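Local coordinates for TRAP-type C4-dicarboxylate:H+ symport system substrate-binding component DctP (Shewanella oneidensis, PDB 4MX6), which probably captures C4-dicarboxylates such as succinate in the periplasm and delivers them to a TRAP-type membrane transporter, at residues A[174-179]-A[213-218]; A[233-238]-A[299-304]. One frame throughout, in Å; residues are numbered along the deposited sequence.

Contact 1 of 2, residues A[174-179]-A[213-218]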
ATOM      1  N   LYS A 174       8.800  12.745 -18.701  1.00 12.36           N
ATOM      2  CA  LYS A 174       8.719  14.199 -18.616  1.00 14.06           C
ATOM      3  C   LYS A 174       7.395  14.703 -19.166  1.00 14.28           C
ATOM      4  O   LYS A 174       6.983  14.326 -20.266  1.00 15.40           O
ATOM      5  CB  LYS A 174       9.878  14.867 -19.363  1.00 16.27           C
ATOM      6  CG  LYS A 174       9.921  16.389 -19.183  1.00 18.41           C
ATOM      7  CD  LYS A 174      11.274  16.964 -19.579  1.00 21.70           C
ATOM      8  CE  LYS A 174      11.360  18.461 -19.292  1.00 23.98           C
ATOM      9  NZ  LYS A 174      11.313  18.768 -17.831  1.00 25.99           N
ATOM     10  N   GLY A 175       6.733  15.562 -18.397  1.00 13.51           N
ATOM     11  CA  GLY A 175       5.506  16.205 -18.828  1.00 14.11           C
ATOM     12  C   GLY A 175       4.246  15.352 -18.709  1.00 13.80           C
ATOM     13  O   GLY A 175       3.160  15.817 -19.038  1.00 15.59           O
ATOM     14  N   LEU A 176       4.371  14.107 -18.256  1.00 12.05           N
ATOM     15  CA  LEU A 176       3.204  13.243 -18.127  1.00 11.50           C
ATOM     16  C   LEU A 176       2.561  13.425 -16.758  1.00 10.64           C
ATOM     17  O   LEU A 176       3.258  13.629 -15.756  1.00 11.02           O
ATOM     18  CB  LEU A 176       3.578  11.773 -18.315  1.00 12.39           C
ATOM     19  CG  LEU A 176       4.119  11.345 -19.673  1.00 14.96           C
ATOM     20  CD1 LEU A 176       4.348   9.837 -19.665  1.00 15.25           C
ATOM     21  CD2 LEU A 176       3.219  11.775 -20.835  1.00 16.71           C
ATOM     22  N   LYS A 177       1.235  13.335 -16.722  1.00 10.27           N
ATOM     23  CA  LYS A 177       0.483  13.434 -15.476  1.00  9.83           C
ATOM     24  C   LYS A 177       0.313  12.042 -14.879  1.00  8.98           C
ATOM     25  O   LYS A 177      -0.233  11.152 -15.538  1.00  9.66           O
ATOM     26  CB  LYS A 177      -0.897  14.051 -15.743  1.00 11.13           C
ATOM     27  CG  LYS A 177      -0.876  15.559 -15.936  1.00 13.19           C
ATOM     28  CD  LYS A 177      -2.250  16.139 -16.272  1.00 14.80           C
ATOM     29  CE  LYS A 177      -2.671  15.826 -17.682  1.00 16.55           C
ATOM     30  NZ  LYS A 177      -3.601  16.880 -18.167  1.00 17.89           N
ATOM     31  N   PHE A 178       0.774  11.856 -13.641  1.00  8.22           N
ATOM     32  CA  PHE A 178       0.610  10.596 -12.924  1.00  8.26           C
ATOM     33  C   PHE A 178      -0.238  10.813 -11.683  1.00  7.92           C
ATOM     34  O   PHE A 178       0.049  11.692 -10.879  1.00  8.74           O
ATOM     35  CB  PHE A 178       1.964  10.028 -12.478  1.00  8.57           C
ATOM     36  CG  PHE A 178       2.785   9.439 -13.597  1.00  8.61           C
ATOM     37  CD1 PHE A 178       3.583  10.247 -14.392  1.00  9.71           C
ATOM     38  CD2 PHE A 178       2.783   8.073 -13.837  1.00  9.72           C
ATOM     39  CE1 PHE A 178       4.349   9.710 -15.402  1.00 11.32           C
ATOM     40  CE2 PHE A 178       3.553   7.534 -14.859  1.00 10.90           C
ATOM     41  CZ  PHE A 178       4.335   8.357 -15.632  1.00 11.46           C
ATOM     42  N   ARG A 179      -1.257   9.987 -11.499  1.00  7.44           N
ATOM     43  CA  ARG A 179      -1.906   9.929 -10.195  1.00  7.27           C
ATOM     44  C   ARG A 179      -0.928   9.344  -9.190  1.00  6.80           C
ATOM     45  O   ARG A 179      -0.175   8.423  -9.504  1.00  7.41           O
ATOM     46  CB  ARG A 179      -3.160   9.072 -10.245  1.00  7.31           C
ATOM     47  CG  ARG A 179      -3.864   8.908  -8.893  1.00  6.90           C
ATOM     48  CD  ARG A 179      -3.451   7.632  -8.162  1.00  7.03           C
ATOM     49  NE  ARG A 179      -4.105   7.531  -6.854  1.00  6.86           N
ATOM     50  CZ  ARG A 179      -4.045   6.459  -6.071  1.00  6.35           C
ATOM     51  NH1 ARG A 179      -4.616   6.491  -4.877  1.00  7.07           N
ATOM     52  NH2 ARG A 179      -3.407   5.372  -6.460  1.00  6.86           N
ATOM     53  N   ALA A 213      -7.610  11.977 -18.108  1.00  9.82           N
ATOM     54  CA  ALA A 213      -7.355  13.050 -17.145  1.00 10.07           C
ATOM     55  C   ALA A 213      -5.946  12.923 -16.570  1.00  9.21           C
ATOM     56  O   ALA A 213      -5.328  13.923 -16.194  1.00 10.43           O
ATOM     57  CB  ALA A 213      -8.371  13.031 -16.035  1.00 10.92           C
ATOM     58  N   ILE A 214      -5.455  11.687 -16.516  1.00  9.27           N
ATOM     59  CA  ILE A 214      -4.060  11.410 -16.214  1.00  9.79           C
ATOM     60  C   ILE A 214      -3.500  10.521 -17.318  1.00  9.36           C
ATOM     61  O   ILE A 214      -4.250   9.838 -18.024  1.00 10.12           O
ATOM     62  CB  ILE A 214      -3.883  10.733 -14.840  1.00 10.38           C
ATOM     63  CG1 ILE A 214      -4.627   9.404 -14.815  1.00 10.94           C
ATOM     64  CG2 ILE A 214      -4.336  11.663 -13.732  1.00 12.00           C
ATOM     65  CD1 ILE A 214      -4.491   8.628 -13.517  1.00 10.73           C
ATOM     66  N   ASP A 215      -2.184  10.553 -17.465  1.00  8.75           N
ATOM     67  CA  ASP A 215      -1.478   9.726 -18.421  1.00  9.32           C
ATOM     68  C   ASP A 215      -1.085   8.367 -17.860  1.00  9.61           C
ATOM     69  O   ASP A 215      -1.053   7.382 -18.594  1.00 11.07           O
ATOM     70  CB  ASP A 215      -0.241  10.471 -18.906  1.00 10.23           C
ATOM     71  CG  ASP A 215      -0.600  11.757 -19.609  1.00 11.20           C
ATOM     72  OD1 ASP A 215      -1.267  11.671 -20.660  1.00 11.36           O
ATOM     73  OD2 ASP A 215      -0.239  12.838 -19.108  1.00 12.74           O
ATOM     74  N   GLY A 216      -0.787   8.304 -16.563  1.00  8.43           N
ATOM     75  CA  GLY A 216      -0.243   7.092 -15.982  1.00  8.20           C
ATOM     76  C   GLY A 216      -0.422   7.040 -14.483  1.00  7.22           C
ATOM     77  O   GLY A 216      -0.994   7.933 -13.874  1.00  7.69           O
ATOM     78  N   GLN A 217       0.061   5.950 -13.902  1.00  7.25           N
ATOM     79  CA  GLN A 217      -0.003   5.752 -12.463  1.00  7.01           C
ATOM     80  C   GLN A 217       1.046   4.715 -12.073  1.00  6.87           C
ATOM     81  O   GLN A 217       1.837   4.281 -12.918  1.00  7.34           O
ATOM     82  CB  GLN A 217      -1.431   5.372 -12.016  1.00  7.29           C
ATOM     83  CG  GLN A 217      -2.024   4.113 -12.663  1.00  8.35           C
ATOM     84  CD  GLN A 217      -1.581   2.826 -11.991  1.00  8.75           C
ATOM     85  OE1 GLN A 217      -1.863   2.600 -10.818  1.00  8.91           O
ATOM     86  NE2 GLN A 217      -0.872   1.981 -12.733  1.00  9.89           N
ATOM     87  N   GLU A 218       1.091   4.348 -10.795  1.00  6.58           N
ATOM     88  CA  GLU A 218       2.033   3.335 -10.300  1.00  6.10           C
ATOM     89  C   GLU A 218       1.252   2.394  -9.388  1.00  5.44           C
ATOM     90  O   GLU A 218       0.498   2.840  -8.514  1.00  6.05           O
ATOM     91  CB  GLU A 218       3.210   3.971  -9.542  1.00  6.48           C
ATOM     92  CG  GLU A 218       2.782   4.961  -8.465  1.00  6.76           C
ATOM     93  CD  GLU A 218       3.849   5.285  -7.421  1.00  6.76           C
ATOM     94  OE1 GLU A 218       5.043   5.065  -7.677  1.00  7.54           O
ATOM     95  OE2 GLU A 218       3.470   5.737  -6.316  1.00  7.39           O
TER
HETATM   96  O   HOH W   1       0.490  15.126 -20.140  1.00 19.92           O
HETATM   97  O   HOH W   2      -5.924  16.570 -16.417  1.00 20.79           O
HETATM   98  O   HOH W   3      -0.382   5.867  -8.669  1.00  7.74           O
HETATM   99  O   HOH W   4      -2.493   4.094  -8.801  1.00  9.07           O

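Contact 2 of 2, residues A[233-238]-A[299-304]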
ATOM      1  N   GLN A 233      -4.397   1.439 -20.326  1.00  9.39           N
ATOM      2  CA  GLN A 233      -2.994   1.859 -20.378  1.00  9.59           C
ATOM      3  C   GLN A 233      -2.288   0.976 -21.397  1.00 10.67           C
ATOM      4  O   GLN A 233      -2.321  -0.243 -21.264  1.00 11.34           O
ATOM      5  CB  GLN A 233      -2.322   1.700 -19.009  1.00  9.19           C
ATOM      6  CG  GLN A 233      -2.926   2.575 -17.939  1.00  9.34           C
ATOM      7  CD  GLN A 233      -2.335   3.970 -17.964  1.00  9.57           C
ATOM      8  OE1 GLN A 233      -1.409   4.263 -17.222  1.00  9.74           O
ATOM      9  NE2 GLN A 233      -2.875   4.838 -18.797  1.00  9.47           N
ATOM     10  N   SER A 234      -1.631   1.561 -22.393  1.00 10.31           N
ATOM     11  CA  SER A 234      -1.022   0.745 -23.435  1.00 10.77           C
ATOM     12  C   SER A 234       0.283   0.053 -23.025  1.00 10.25           C
ATOM     13  O   SER A 234       0.666  -0.934 -23.665  1.00 11.22           O
ATOM     14  CB  SER A 234      -0.797   1.561 -24.720  1.00 11.46           C
ATOM     15  OG  SER A 234       0.144   2.596 -24.504  1.00 12.80           O
ATOM     16  N   HIS A 235       0.970   0.559 -21.995  1.00  9.64           N
ATOM     17  CA  HIS A 235       2.293   0.053 -21.627  1.00  9.98           C
ATOM     18  C   HIS A 235       2.487  -0.024 -20.131  1.00  9.20           C
ATOM     19  O   HIS A 235       2.186   0.924 -19.410  1.00  9.33           O
ATOM     20  CB  HIS A 235       3.363   0.972 -22.194  1.00 10.40           C
ATOM     21  CG  HIS A 235       3.508   0.863 -23.668  1.00 11.47           C
ATOM     22  ND1 HIS A 235       2.734   1.577 -24.560  1.00 12.09           N
ATOM     23  CD2 HIS A 235       4.327   0.088 -24.412  1.00 12.18           C
ATOM     24  CE1 HIS A 235       3.079   1.248 -25.791  1.00 12.66           C
ATOM     25  NE2 HIS A 235       4.040   0.344 -25.727  1.00 13.37           N
ATOM     26  N   ILE A 236       3.007  -1.156 -19.669  1.00  8.94           N
ATOM     27  CA  ILE A 236       3.337  -1.349 -18.256  1.00  9.27           C
ATOM     28  C   ILE A 236       4.828  -1.588 -18.177  1.00  9.23           C
ATOM     29  O   ILE A 236       5.347  -2.502 -18.810  1.00 10.21           O
ATOM     30  CB  ILE A 236       2.595  -2.565 -17.656  1.00 10.66           C
ATOM     31  CG1 ILE A 236       1.097  -2.418 -17.866  1.00 12.56           C
ATOM     32  CG2 ILE A 236       2.952  -2.747 -16.171  1.00 10.26           C
ATOM     33  CD1 ILE A 236       0.294  -3.639 -17.460  1.00 13.97           C
ATOM     34  N   THR A 237       5.520  -0.758 -17.413  1.00  8.67           N
ATOM     35  CA  THR A 237       6.956  -0.860 -17.274  1.00  8.71           C
ATOM     36  C   THR A 237       7.266  -1.513 -15.922  1.00  8.37           C
ATOM     37  O   THR A 237       6.846  -1.024 -14.868  1.00  8.58           O
ATOM     38  CB  THR A 237       7.596   0.528 -17.406  1.00 10.01           C
ATOM     39  OG1 THR A 237       7.314   1.068 -18.707  1.00 10.41           O
ATOM     40  CG2 THR A 237       9.095   0.448 -17.249  1.00 10.60           C
ATOM     41  N   GLU A 238       7.940  -2.656 -15.976  1.00  8.86           N
ATOM     42  CA  GLU A 238       8.260  -3.436 -14.782  1.00  9.62           C
ATOM     43  C   GLU A 238       9.481  -2.841 -14.087  1.00  9.08           C
ATOM     44  O   GLU A 238      10.601  -3.319 -14.214  1.00 10.38           O
ATOM     45  CB  GLU A 238       8.470  -4.906 -15.145  1.00 11.22           C
ATOM     46  CG  GLU A 238       8.580  -5.835 -13.938  1.00 13.96           C
ATOM     47  CD  GLU A 238       8.406  -7.307 -14.312  1.00 17.76           C
ATOM     48  OE1 GLU A 238       8.320  -7.620 -15.510  1.00 19.64           O
ATOM     49  OE2 GLU A 238       8.345  -8.163 -13.411  1.00 20.07           O
ATOM     50  N   GLN A 299       1.246  -3.753 -23.270  1.00 13.99           N
ATOM     51  CA  GLN A 299       2.585  -4.238 -23.565  1.00 14.45           C
ATOM     52  C   GLN A 299       3.488  -4.115 -22.357  1.00 12.79           C
ATOM     53  O   GLN A 299       3.639  -3.036 -21.801  1.00 12.58           O
ATOM     54  CB  GLN A 299       3.201  -3.429 -24.703  1.00 17.53           C
ATOM     55  CG  GLN A 299       2.525  -3.575 -26.045  1.00 22.29           C
ATOM     56  CD  GLN A 299       3.529  -3.511 -27.184  1.00 26.28           C
ATOM     57  OE1 GLN A 299       4.528  -4.233 -27.183  1.00 27.80           O
ATOM     58  NE2 GLN A 299       3.279  -2.638 -28.148  1.00 28.32           N
ATOM     59  N   LEU A 300       4.126  -5.221 -21.996  1.00 13.40           N
ATOM     60  CA  LEU A 300       5.125  -5.242 -20.943  1.00 14.18           C
ATOM     61  C   LEU A 300       6.450  -4.651 -21.429  1.00 14.76           C
ATOM     62  O   LEU A 300       6.963  -5.024 -22.485  1.00 17.10           O
ATOM     63  CB  LEU A 300       5.361  -6.678 -20.492  1.00 15.84           C
ATOM     64  CG  LEU A 300       6.505  -6.795 -19.492  1.00 17.07           C
ATOM     65  CD1 LEU A 300       6.057  -6.208 -18.168  1.00 17.84           C
ATOM     66  CD2 LEU A 300       6.960  -8.246 -19.350  1.00 17.88           C
ATOM     67  N   VAL A 301       7.012  -3.754 -20.629  1.00 13.57           N
ATOM     68  CA  VAL A 301       8.280  -3.094 -20.916  1.00 13.94           C
ATOM     69  C   VAL A 301       9.232  -3.499 -19.795  1.00 13.62           C
ATOM     70  O   VAL A 301       8.925  -3.333 -18.617  1.00 13.86           O
ATOM     71  CB  VAL A 301       8.109  -1.549 -20.934  1.00 14.68           C
ATOM     72  CG1 VAL A 301       9.427  -0.858 -21.154  1.00 14.99           C
ATOM     73  CG2 VAL A 301       7.100  -1.129 -22.009  1.00 16.26           C
ATOM     74  N   THR A 302      10.365  -4.072 -20.171  1.00 13.96           N
ATOM     75  CA  THR A 302      11.372  -4.533 -19.229  1.00 15.35           C
ATOM     76  C   THR A 302      12.523  -3.531 -19.232  1.00 15.22           C
ATOM     77  O   THR A 302      12.787  -2.918 -20.251  1.00 17.66           O
ATOM     78  CB  THR A 302      11.861  -5.947 -19.654  1.00 19.17           C
ATOM     79  OG1 THR A 302      10.787  -6.886 -19.487  1.00 21.41           O
ATOM     80  CG2 THR A 302      13.059  -6.396 -18.855  1.00 20.83           C
ATOM     81  N   LEU A 303      13.191  -3.350 -18.096  1.00 14.00           N
ATOM     82  CA  LEU A 303      14.341  -2.446 -17.998  1.00 13.91           C
ATOM     83  C   LEU A 303      15.641  -3.228 -18.019  1.00 15.05           C
ATOM     84  O   LEU A 303      15.787  -4.209 -17.292  1.00 16.11           O
ATOM     85  CB  LEU A 303      14.305  -1.647 -16.699  1.00 13.38           C
ATOM     86  CG  LEU A 303      13.087  -0.756 -16.467  1.00 12.91           C
ATOM     87  CD1 LEU A 303      13.245   0.038 -15.170  1.00 12.62           C
ATOM     88  CD2 LEU A 303      12.863   0.175 -17.637  1.00 14.18           C
ATOM     89  N   SER A 304      16.593  -2.785 -18.831  1.00 14.85           N
ATOM     90  CA  SER A 304      17.944  -3.316 -18.759  1.00 16.34           C
ATOM     91  C   SER A 304      18.601  -2.840 -17.466  1.00 15.78           C
ATOM     92  O   SER A 304      18.128  -1.916 -16.815  1.00 15.22           O
ATOM     93  CB  SER A 304      18.784  -2.848 -19.948  1.00 17.37           C
ATOM     94  OG  SER A 304      19.168  -1.496 -19.787  1.00 17.46           O
TER
HETATM   95  O   HOH W   5      12.273  -4.727 -15.731  1.00 17.47           O

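Contact 1 of 2, residues A[174-179]-A[213-218]
Lys177 and Asp215 are joined where a single beta bridge, Phe178 with Gly216, links the strand that begins at Lys177 to the segment leading into strand 217-219 in this periplasmic binding protein of the TRAP family. With CG anti to its own carbonyl carbon (chi1 -62°), Asp215 swings its carboxylate toward the other backbone, and OD2 receives Lys177 N at 2.8 Å through the anti lone pair, the N-H...O line almost straight at 176°. A water bridges the same OD2 to Gly175 O, so two donors grip this oxygen, while the Leu176 side chain crosses that of Asp215 at about a right angle. Lys177 O accepts twice, from Asp215 N at 2.8 Å and from Gly216 N at 3.1 Å. Gly216, with no side chain, lets the Phe178 ring lie close over its backbone: Phe178 CD2 is 3.4 Å from Gly216 C, approaching obliquely. The ring stacks on Phe190 outside the contact. Beyond the bridge, Arg179 N bonds Gly216 O, and Ile214 CD1, carried on a straight CG1 branch, packs against Arg179 CB at 3.6 Å. The arginine binds succinate: Lys200 O holds NE, and NH2 reaches the ligand. Nearer solvent, the Lys177 chain bends at chi3 (-74°) to bring CE within 3.6 Å of Ala213 O, and a water accepts from Lys177 NZ and donates to Ala213 O.

Contact 2 of 2, residues A[233-238]-A[299-304]
His235 and Gln299 both set CG anti to their carbonyl carbons (chi1 -72° and -66°), which stands the two side chains side by side on one face of a parallel strand pair, 235-237 with 299-301, at one margin of a four-strand mixed sheet. Imidazole CD2 lies 3.7 Å from Gln299 CB, and Val301 CG2 meets the ring at its edge, near its plane. Ser234 OG and His235 ND1 share a hydrogen bond of 2.8 Å that probably limits the ring's rotation. Farther along this face, Thr237 OG1 sits 3.5 Å from Val301 CB while also accepting from Leu167 N, so the buried hydroxyl is satisfied; Thr237 CG2 touches Leu303 CD2, the two side chains crossing at about a right angle. Beta-branched Thr237 and Val301 suit such extended, closely paired backbones. The strands are stitched by Gln299 N to Ser234 O, Ile236 N to Gln299 O, Val301 N to Ile236 O and Glu238 N to Val301 O. On the other face Ile236 and Leu300 lie against Trp221. The extended Glu238 chain crosses Leu300, placing OE1 3.8 Å from Leu300 CD1 and in a salt bridge with Lys289. One water donates to Glu238 O at 2.7 Å and accepts from Leu303 N at 2.9 Å.

How the contacts relate
Both contacts reach the same mixed sheet, at its two outermost strands: contact 1 through 217-219, contact 2 through 299-301, with 160-163 and 235-237 between. Their centres are about 15 Å apart, and Gln233 of contact 2 joins them, its NE2 probably donating to Asp215 O while OE1 packs on Gly216 CA. Contact 1 is the more buried and includes a succinate-binding arginine; one bridge, a carboxylate and several waters connect it to a second, two-stranded sheet. Contact 2, partly buried and farther from the ligand, depends on regular parallel pairing: Ile236 and Leu300 face helices 221-226 and 260-295, while the other face runs from His235 and Gln299, nearer solvent, to the buried Thr237 and Val301.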